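PDB 4UAS: protein CbbY, which dephosphorylates xylulose-1,5-bisphosphate, a potent Rubisco inhibitor, with high selectivity and with magnesium as cofactor. Local coordinates for residues 18-23 with 76-81; 23-28 with 35-40. All blocks are in the same frame, centred on the assembly; numbering follows the deposited sequence.

Overall arrangement
Both contacts use helix 17-31 and share Ala23, and their centres lie about 9 Å apart. Interaction 1 (18-23 with 76-81) packs that helix against helix 71-87. Interaction 2 (23-28 with 35-40) packs it against the chain that leads into helix 39-45, and is nested within the loop that interaction 1 closes. Both are largely buried, though interaction 2 has the exposed Phe36 at its margin. Interaction 1 is the smaller and relies on one polar bond close to the magnesium ligand Asp10. Interaction 2 is an aromatic cluster with an asparagine bridging to backbone. A salt bridge from Glu18 to Arg39 ties the two together.

Interaction 1: 18-23 with 76-81; sequences ELHRRA and RAKTER
His20 and Lys78 form the polar link between these two helices. The axes of segments 18-23 and 76-81 approach to 9.2 Å, with their N-to-C directions at 127°. Along 18-23, His20 is the first residue to touch the other helix. Its ND1 accepts a hydrogen bond of 2.8 Å from Lys78 NZ, which lies at the ring edge, 20° out of the ring plane. His20 NE2 is bonded to Asp10, a magnesium ligand, and the ring stacks on Phe82. The imidazole is thus held at both nitrogens. Ala23 follows, one turn on. Its CB lies 3.8 Å from Lys78 O and 4.0 Å from Lys78 CE. Ala23 CB also faces Arg81 CB at 4.3 Å. Lys78 has CG opposite the backbone N (chi1 174°) and bends at chi2, which carries NZ past Ala23 to the histidine. A methionine in its place would probably leave His20 ND1 without its donor and the ring less firmly set. Lys78 belongs to the substrate-binding site and makes a cation-pi contact with Phe24. The pair of helices lies in the cap of this HAD phosphatase, with Tyr42 of helix 39-45 and Thr117 also against His20.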
ATOM      1  N   GLU A  18      -0.191  -7.326   8.950  1.00  9.23           N
ATOM      2  CA  GLU A  18       0.240  -8.314   9.917  1.00 10.48           C
ATOM      3  C   GLU A  18       1.270  -9.221   9.302  1.00  9.48           C
ATOM      4  O   GLU A  18       2.156  -9.714  10.005  1.00 11.01           O
ATOM      5  CB  GLU A  18      -0.952  -9.085  10.453  1.00 12.01           C
ATOM      6  CG  GLU A  18      -1.648  -8.469  11.594  1.00 14.92           C
ATOM      7  CD  GLU A  18      -0.747  -8.379  12.827  1.00 14.22           C
ATOM      8  OE1 GLU A  18       0.028  -7.476  12.852  1.00 11.88           O
ATOM      9  OE2 GLU A  18      -0.919  -9.176  13.838  1.00 14.84           O
ATOM     10  N   LEU A  19       1.183  -9.520   8.000  1.00  9.51           N
ATOM     11  CA  LEU A  19       2.199 -10.305   7.358  1.00 10.17           C
ATOM     12  C   LEU A  19       3.522  -9.546   7.280  1.00  8.14           C
ATOM     13  O   LEU A  19       4.597 -10.153   7.444  1.00  9.44           O
ATOM     14  CB  LEU A  19       1.716 -10.787   5.963  1.00 10.48           C
ATOM     15  CG  LEU A  19       2.495 -12.001   5.408  1.00 12.23           C
ATOM     16  CD1 LEU A  19       2.110 -13.259   6.191  1.00 15.31           C
ATOM     17  CD2 LEU A  19       2.129 -12.205   3.944  1.00 13.99           C
ATOM     18  N   HIS A  20       3.492  -8.262   6.959  1.00  7.69           N
ATOM     19  CA  HIS A  20       4.685  -7.460   7.043  1.00  7.99           C
ATOM     20  C   HIS A  20       5.288  -7.512   8.429  1.00  8.04           C
ATOM     21  O   HIS A  20       6.501  -7.658   8.571  1.00  8.34           O
ATOM     22  CB  HIS A  20       4.399  -5.992   6.682  1.00  7.74           C
ATOM     23  CG  HIS A  20       4.240  -5.732   5.218  1.00  8.29           C
ATOM     24  ND1 HIS A  20       5.283  -5.832   4.345  1.00  9.16           N
ATOM     25  CD2 HIS A  20       3.141  -5.366   4.504  1.00  8.82           C
ATOM     26  CE1 HIS A  20       4.820  -5.552   3.134  1.00  9.08           C
ATOM     27  NE2 HIS A  20       3.544  -5.258   3.200  1.00  9.84           N
ATOM     28  N   ARG A  21       4.485  -7.360   9.487  1.00  7.78           N
ATOM     29  CA  ARG A  21       4.985  -7.397  10.862  1.00  7.76           C
ATOM     30  C   ARG A  21       5.664  -8.705  11.161  1.00  7.63           C
ATOM     31  O   ARG A  21       6.781  -8.734  11.729  1.00  9.10           O
ATOM     32  CB  ARG A  21       3.871  -7.091  11.848  1.00  7.86           C
ATOM     33  CG  ARG A  21       4.382  -6.920  13.298  1.00  8.93           C
ATOM     34  CD  ARG A  21       3.259  -6.544  14.262  1.00  8.68           C
ATOM     35  NE  ARG A  21       2.302  -7.596  14.521  1.00  7.98           N
ATOM     36  CZ  ARG A  21       2.366  -8.469  15.523  1.00  8.39           C
ATOM     37  NH1 ARG A  21       3.360  -8.462  16.377  1.00  9.15           N
ATOM     38  NH2 ARG A  21       1.397  -9.353  15.664  1.00 10.62           N
ATOM     39  N   ARG A  22       5.081  -9.814  10.730  1.00  8.25           N
ATOM     40  CA  ARG A  22       5.679 -11.129  10.886  1.00  8.74           C
ATOM     41  C   ARG A  22       7.018 -11.158  10.157  1.00  8.88           C
ATOM     42  O   ARG A  22       8.007 -11.683  10.679  1.00  9.37           O
ATOM     43  CB  ARG A  22       4.736 -12.223  10.373  1.00  9.73           C
ATOM     44  CG  ARG A  22       5.316 -13.632  10.372  1.00 10.82           C
ATOM     45  CD  ARG A  22       4.293 -14.683   9.937  1.00 12.96           C
ATOM     46  NE  ARG A  22       4.982 -15.972   9.894  1.00 15.82           N
ATOM     47  CZ  ARG A  22       4.439 -17.056   9.328  1.00 17.84           C
ATOM     48  NH1 ARG A  22       3.266 -16.994   8.809  1.00 21.38           N
ATOM     49  NH2 ARG A  22       5.127 -18.159   9.248  1.00 23.33           N
ATOM     50  N   ALA A  23       7.066 -10.699   8.905  1.00  8.85           N
ATOM     51  CA  ALA A  23       8.301 -10.729   8.145  1.00  9.05           C
ATOM     52  C   ALA A  23       9.385  -9.911   8.856  1.00  8.13           C
ATOM     53  O   ALA A  23      10.556 -10.302   8.898  1.00  9.58           O
ATOM     54  CB  ALA A  23       8.084 -10.213   6.752  1.00  9.38           C
ATOM     55  N   ARG A  76      16.198  -5.649   2.730  0.50 12.75           N
ATOM     56  CA  ARG A  76      16.212  -6.667   1.670  0.50 14.52           C
ATOM     57  C   ARG A  76      15.850  -8.040   2.222  0.50 13.85           C
ATOM     58  O   ARG A  76      15.055  -8.774   1.632  0.50 14.62           O
ATOM     59  CB  ARG A  76      17.598  -6.697   0.987  0.50 15.60           C
ATOM     60  CG  ARG A  76      17.781  -7.740  -0.097  0.50 20.49           C
ATOM     61  CD  ARG A  76      19.179  -7.744  -0.784  0.50 25.34           C
ATOM     62  NE  ARG A  76      20.161  -6.810  -0.190  0.50 35.80           N
ATOM     63  CZ  ARG A  76      20.145  -5.473  -0.354  0.50 41.93           C
ATOM     64  NH1 ARG A  76      21.089  -4.707   0.216  0.50 42.90           N
ATOM     65  NH2 ARG A  76      19.182  -4.877  -1.080  0.50 39.66           N
ATOM     66  N   ALA A  77      16.440  -8.409   3.360  1.00 12.84           N
ATOM     67  CA  ALA A  77      16.150  -9.694   3.958  1.00 13.10           C
ATOM     68  C   ALA A  77      14.647  -9.804   4.347  1.00 11.68           C
ATOM     69  O   ALA A  77      14.014 -10.821   4.142  1.00 13.21           O
ATOM     70  CB  ALA A  77      17.040  -9.893   5.171  1.00 14.01           C
ATOM     71  N   LYS A  78      14.125  -8.729   4.887  1.00 11.95           N
ATOM     72  CA  LYS A  78      12.716  -8.720   5.280  1.00 10.36           C
ATOM     73  C   LYS A  78      11.798  -8.787   4.058  1.00 11.18           C
ATOM     74  O   LYS A  78      10.768  -9.468   4.112  1.00 11.46           O
ATOM     75  CB  LYS A  78      12.420  -7.477   6.118  1.00 10.35           C
ATOM     76  CG  LYS A  78      10.930  -7.281   6.464  1.00 10.19           C
ATOM     77  CD  LYS A  78      10.211  -6.356   5.456  1.00 10.55           C
ATOM     78  CE  LYS A  78       8.707  -6.448   5.566  1.00 10.79           C
ATOM     79  NZ  LYS A  78       8.029  -5.524   4.664  1.00 10.91           N
ATOM     80  N   THR A  79      12.191  -8.145   2.941  1.00 11.16           N
ATOM     81  CA  THR A  79      11.429  -8.227   1.718  1.00 12.31           C
ATOM     82  C   THR A  79      11.384  -9.622   1.184  1.00 12.39           C
ATOM     83  O   THR A  79      10.324 -10.121   0.811  1.00 12.81           O
ATOM     84  CB  THR A  79      11.954  -7.207   0.697  1.00 12.07           C
ATOM     85  OG1 THR A  79      11.830  -5.909   1.223  1.00 12.96           O
ATOM     86  CG2 THR A  79      11.210  -7.307  -0.645  1.00 13.43           C
ATOM     87  N   GLU A  80      12.547 -10.273   1.144  1.00 12.63           N
ATOM     88  CA  GLU A  80      12.610 -11.666   0.713  1.00 14.62           C
ATOM     89  C   GLU A  80      11.676 -12.529   1.562  1.00 14.02           C
ATOM     90  O   GLU A  80      10.963 -13.409   1.047  1.00 14.42           O
ATOM     91  CB  GLU A  80      14.027 -12.156   0.785  1.00 16.44           C
ATOM     92  CG  GLU A  80      14.952 -11.482  -0.249  1.00 22.33           C
ATOM     93  CD  GLU A  80      16.412 -11.781  -0.037  1.00 35.16           C
ATOM     94  OE1 GLU A  80      16.759 -12.511   0.941  1.00 45.18           O
ATOM     95  OE2 GLU A  80      17.226 -11.261  -0.824  1.00 37.24           O
ATOM     96  N   ARG A  81      11.658 -12.304   2.884  0.50 13.92           N
ATOM     97  CA  ARG A  81      10.787 -13.090   3.760  0.50 14.40           C
ATOM     98  C   ARG A  81       9.311 -12.807   3.469  0.50 11.91           C
ATOM     99  O   ARG A  81       8.522 -13.751   3.424  0.50 13.45           O
ATOM    100  CB  ARG A  81      11.119 -12.889   5.246  0.50 15.37           C
ATOM    101  CG  ARG A  81      12.420 -13.503   5.746  0.50 19.30           C
ATOM    102  CD  ARG A  81      12.666 -13.408   7.255  0.50 22.02           C
ATOM    103  NE  ARG A  81      13.846 -14.149   7.624  0.50 20.88           N
ATOM    104  CZ  ARG A  81      13.820 -15.406   8.093  0.50 22.84           C
ATOM    105  NH1 ARG A  81      14.960 -16.023   8.393  0.50 27.80           N
ATOM    106  NH2 ARG A  81      12.669 -16.044   8.325  0.50 27.05           N
TER

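Interaction 2: 23-28 with 35-40; sequences AFNETF and WFWDRE
Asn25 and Phe36 mark the closest backbone approach, with their CA atoms 5.6 Å apart. Segment 23-28 is helical. Residues 35-38 are extended and pass across it before helix 39-45, where Asp38 is the N-cap. The Asn25 side chain ties the helix to the backbone of Trp37. Its OD1 accepts from Trp37 N at 2.8 Å, and its ND2 donates to Trp37 O at 3.0 Å. Both bonds are nearly straight (178° and 174°). This two-point grip on one residue fixes the rotation of the amide. The amide also stacks on a face of the Phe36 ring, with planes 17° apart. Phe36 can lie there because its CG is anti to the backbone N, which swings the ring back beside the helix. Phe28 meets two tryptophans, Trp35 over a face and Trp37 at its edge. The edge of Trp35 meets that face of Phe28 in a T-shaped pair, with CE3 3.6 Å from Phe28 CD1. Phe28 in turn points its own edge at the face of Trp37, where its CE2 is 3.6 Å from Trp37 CE2. Phe24 meets the same indole at a slant. Trp37 CZ3 lies over the centre of the Phe24 ring, 3.5 Å from Phe24 CG. Together Phe24, Phe28, Trp35 and Trp37 form an aromatic cluster. Helix 51-61 continues it, as Phe58 makes edge-to-face pairs with both tryptophans. Trp35 NE1 is bonded to Asp65 O. Phe24 and Trp37 both touch Arg54 of helix 51-61, so the cluster backs onto a substrate-binding residue.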
ATOM      1  N   ALA A  23       7.066 -10.699   8.905  1.00  8.85           N
ATOM      2  CA  ALA A  23       8.301 -10.729   8.145  1.00  9.05           C
ATOM      3  C   ALA A  23       9.385  -9.911   8.856  1.00  8.13           C
ATOM      4  O   ALA A  23      10.556 -10.302   8.898  1.00  9.58           O
ATOM      5  CB  ALA A  23       8.084 -10.213   6.752  1.00  9.38           C
ATOM      6  N   PHE A  24       9.041  -8.714   9.395  1.00  8.06           N
ATOM      7  CA  PHE A  24      10.005  -7.952  10.156  1.00  7.73           C
ATOM      8  C   PHE A  24      10.523  -8.758  11.339  1.00  8.17           C
ATOM      9  O   PHE A  24      11.729  -8.904  11.547  1.00  9.05           O
ATOM     10  CB  PHE A  24       9.424  -6.624  10.658  1.00  8.34           C
ATOM     11  CG  PHE A  24       9.332  -5.505   9.641  1.00  8.65           C
ATOM     12  CD1 PHE A  24      10.492  -4.897   9.209  1.00  9.10           C
ATOM     13  CD2 PHE A  24       8.115  -5.041   9.175  1.00  8.16           C
ATOM     14  CE1 PHE A  24      10.436  -3.822   8.313  1.00 10.51           C
ATOM     15  CE2 PHE A  24       8.062  -4.003   8.282  1.00  8.99           C
ATOM     16  CZ  PHE A  24       9.220  -3.375   7.844  1.00 10.47           C
ATOM     17  N   ASN A  25       9.603  -9.269  12.178  1.00  8.63           N
ATOM     18  CA  ASN A  25      10.043  -9.928  13.406  1.00  9.28           C
ATOM     19  C   ASN A  25      10.846 -11.172  13.136  1.00  9.09           C
ATOM     20  O   ASN A  25      11.843 -11.450  13.823  1.00 10.28           O
ATOM     21  CB  ASN A  25       8.824 -10.221  14.293  1.00  9.24           C
ATOM     22  CG  ASN A  25       8.266  -8.976  14.903  1.00  8.71           C
ATOM     23  OD1 ASN A  25       9.028  -8.058  15.233  1.00  9.99           O
ATOM     24  ND2 ASN A  25       6.974  -8.936  15.136  1.00  8.71           N
ATOM     25  N   GLU A  26      10.448 -11.974  12.133  1.00 10.13           N
ATOM     26  CA  GLU A  26      11.230 -13.151  11.776  1.00 10.94           C
ATOM     27  C   GLU A  26      12.612 -12.795  11.267  1.00 10.84           C
ATOM     28  O   GLU A  26      13.563 -13.522  11.484  1.00 12.84           O
ATOM     29  CB  GLU A  26      10.407 -14.022  10.829  1.00 13.25           C
ATOM     30  CG  GLU A  26       9.215 -14.688  11.469  1.00 15.08           C
ATOM     31  CD  GLU A  26       8.461 -15.653  10.591  1.00 19.74           C
ATOM     32  OE1 GLU A  26       8.809 -15.802   9.401  1.00 23.92           O
ATOM     33  OE2 GLU A  26       7.488 -16.254  11.118  1.00 22.57           O
ATOM     34  N   THR A  27      12.697 -11.693  10.534  1.00 10.40           N
ATOM     35  CA  THR A  27      13.986 -11.212  10.026  1.00 11.51           C
ATOM     36  C   THR A  27      14.892 -10.810  11.200  1.00 10.29           C
ATOM     37  O   THR A  27      16.061 -11.150  11.270  1.00 11.89           O
ATOM     38  CB  THR A  27      13.781 -10.089   9.036  1.00 10.97           C
ATOM     39  OG1 THR A  27      13.072 -10.551   7.909  1.00 14.04           O
ATOM     40  CG2 THR A  27      15.152  -9.556   8.573  1.00 13.49           C
ATOM     41  N   PHE A  28      14.320 -10.103  12.129  1.00  9.74           N
ATOM     42  CA  PHE A  28      15.074  -9.661  13.300  1.00 10.12           C
ATOM     43  C   PHE A  28      15.609 -10.895  14.057  1.00 10.91           C
ATOM     44  O   PHE A  28      16.767 -10.931  14.449  1.00 12.23           O
ATOM     45  CB  PHE A  28      14.201  -8.830  14.227  1.00 10.82           C
ATOM     46  CG  PHE A  28      13.665  -7.519  13.613  1.00 10.48           C
ATOM     47  CD1 PHE A  28      14.230  -6.940  12.507  1.00 10.32           C
ATOM     48  CD2 PHE A  28      12.571  -6.924  14.200  1.00 10.67           C
ATOM     49  CE1 PHE A  28      13.693  -5.777  11.982  1.00 11.71           C
ATOM     50  CE2 PHE A  28      12.018  -5.789  13.680  1.00 10.84           C
ATOM     51  CZ  PHE A  28      12.582  -5.193  12.556  1.00 10.77           C
ATOM     52  N   TRP A  35      15.301  -7.197  18.741  1.00 10.99           N
ATOM     53  CA  TRP A  35      14.175  -6.343  18.358  1.00 10.66           C
ATOM     54  C   TRP A  35      12.939  -7.184  18.099  1.00  9.40           C
ATOM     55  O   TRP A  35      12.993  -8.262  17.516  1.00 11.25           O
ATOM     56  CB  TRP A  35      14.492  -5.559  17.055  1.00 10.69           C
ATOM     57  CG  TRP A  35      15.826  -4.919  17.005  1.00  9.80           C
ATOM     58  CD1 TRP A  35      16.619  -4.488  18.038  1.00  9.79           C
ATOM     59  CD2 TRP A  35      16.489  -4.545  15.820  1.00 10.58           C
ATOM     60  NE1 TRP A  35      17.772  -3.952  17.543  1.00 11.25           N
ATOM     61  CE2 TRP A  35      17.709  -3.956  16.174  1.00 10.55           C
ATOM     62  CE3 TRP A  35      16.164  -4.676  14.456  1.00 12.59           C
ATOM     63  CZ2 TRP A  35      18.616  -3.487  15.223  1.00 12.01           C
ATOM     64  CZ3 TRP A  35      17.100  -4.246  13.488  1.00 12.99           C
ATOM     65  CH2 TRP A  35      18.293  -3.618  13.876  1.00 13.52           C
ATOM     66  N   PHE A  36      11.776  -6.653  18.526  1.00  9.38           N
ATOM     67  CA  PHE A  36      10.513  -7.354  18.306  1.00  9.73           C
ATOM     68  C   PHE A  36       9.409  -6.290  18.342  1.00 10.06           C
ATOM     69  O   PHE A  36       9.342  -5.513  19.297  1.00 11.05           O
ATOM     70  CB  PHE A  36      10.258  -8.424  19.393  1.00 10.45           C
ATOM     71  CG  PHE A  36       8.986  -9.110  19.188  1.00 13.64           C
ATOM     72  CD1 PHE A  36       8.910 -10.178  18.234  1.00  9.77           C
ATOM     73  CD2 PHE A  36       7.849  -8.742  19.766  1.00 14.28           C
ATOM     74  CE1 PHE A  36       7.743 -10.851  17.970  1.00 12.27           C
ATOM     75  CE2 PHE A  36       6.663  -9.373  19.503  1.00 18.78           C
ATOM     76  CZ  PHE A  36       6.573 -10.435  18.605  1.00 15.74           C
ATOM     77  N   TRP A  37       8.624  -6.235  17.283  1.00  8.88           N
ATOM     78  CA  TRP A  37       7.548  -5.289  17.166  1.00  8.35           C
ATOM     79  C   TRP A  37       6.178  -5.923  17.413  1.00  8.41           C
ATOM     80  O   TRP A  37       5.695  -6.735  16.629  1.00  9.58           O
ATOM     81  CB  TRP A  37       7.559  -4.671  15.759  1.00  9.79           C
ATOM     82  CG  TRP A  37       8.790  -3.849  15.458  1.00  8.39           C
ATOM     83  CD1 TRP A  37       9.703  -3.419  16.294  1.00 10.47           C
ATOM     84  CD2 TRP A  37       9.145  -3.341  14.150  1.00  8.32           C
ATOM     85  NE1 TRP A  37      10.677  -2.692  15.652  1.00 10.58           N
ATOM     86  CE2 TRP A  37      10.340  -2.612  14.323  1.00  8.94           C
ATOM     87  CE3 TRP A  37       8.594  -3.414  12.865  1.00  9.14           C
ATOM     88  CZ2 TRP A  37      10.965  -1.957  13.263  1.00  9.87           C
ATOM     89  CZ3 TRP A  37       9.244  -2.774  11.839  1.00  9.58           C
ATOM     90  CH2 TRP A  37      10.403  -2.051  12.020  1.00  9.31           C
ATOM     91  N   ASP A  38       5.608  -5.602  18.578  1.00  8.45           N
ATOM     92  CA  ASP A  38       4.256  -6.020  18.892  1.00  8.82           C
ATOM     93  C   ASP A  38       3.252  -5.140  18.156  1.00  9.07           C
ATOM     94  O   ASP A  38       3.619  -4.139  17.546  1.00  9.66           O
ATOM     95  CB  ASP A  38       3.993  -6.180  20.398  1.00  9.49           C
ATOM     96  CG  ASP A  38       4.146  -4.950  21.202  1.00 11.11           C
ATOM     97  OD1 ASP A  38       3.904  -3.810  20.720  1.00 11.55           O
ATOM     98  OD2 ASP A  38       4.480  -5.115  22.462  1.00 12.48           O
ATOM     99  N   ARG A  39       1.978  -5.500  18.198  1.00  9.06           N
ATOM    100  CA  ARG A  39       0.975  -4.709  17.500  1.00  9.15           C
ATOM    101  C   ARG A  39       0.874  -3.263  17.936  1.00  9.30           C
ATOM    102  O   ARG A  39       0.673  -2.361  17.142  1.00 10.12           O
ATOM    103  CB  ARG A  39      -0.412  -5.327  17.605  1.00  9.96           C
ATOM    104  CG  ARG A  39      -0.629  -6.511  16.775  1.00 10.42           C
ATOM    105  CD  ARG A  39      -2.021  -7.042  16.951  1.00 13.24           C
ATOM    106  NE  ARG A  39      -2.375  -8.049  16.004  1.00 14.46           N
ATOM    107  CZ  ARG A  39      -3.569  -8.612  15.949  1.00 11.80           C
ATOM    108  NH1 ARG A  39      -4.546  -8.303  16.787  1.00 15.31           N
ATOM    109  NH2 ARG A  39      -3.825  -9.530  15.057  1.00 13.94           N
ATOM    110  N   GLU A  40       1.014  -3.047  19.253  1.00 10.67           N
ATOM    111  CA  GLU A  40       0.930  -1.696  19.766  1.00 12.47           C
ATOM    112  C   GLU A  40       2.047  -0.829  19.162  1.00 11.31           C
ATOM    113  O   GLU A  40       1.810   0.306  18.705  1.00 12.98           O
ATOM    114  CB  GLU A  40       1.018  -1.725  21.307  1.00 13.96           C
ATOM    115  CG  GLU A  40       1.055  -0.359  21.930  1.00 17.38           C
ATOM    116  CD  GLU A  40       0.948  -0.357  23.456  1.00 26.78           C
ATOM    117  OE1 GLU A  40       0.601  -1.333  24.076  1.00 34.04           O
ATOM    118  OE2 GLU A  40       1.028   0.716  24.039  1.00 35.41           O
TER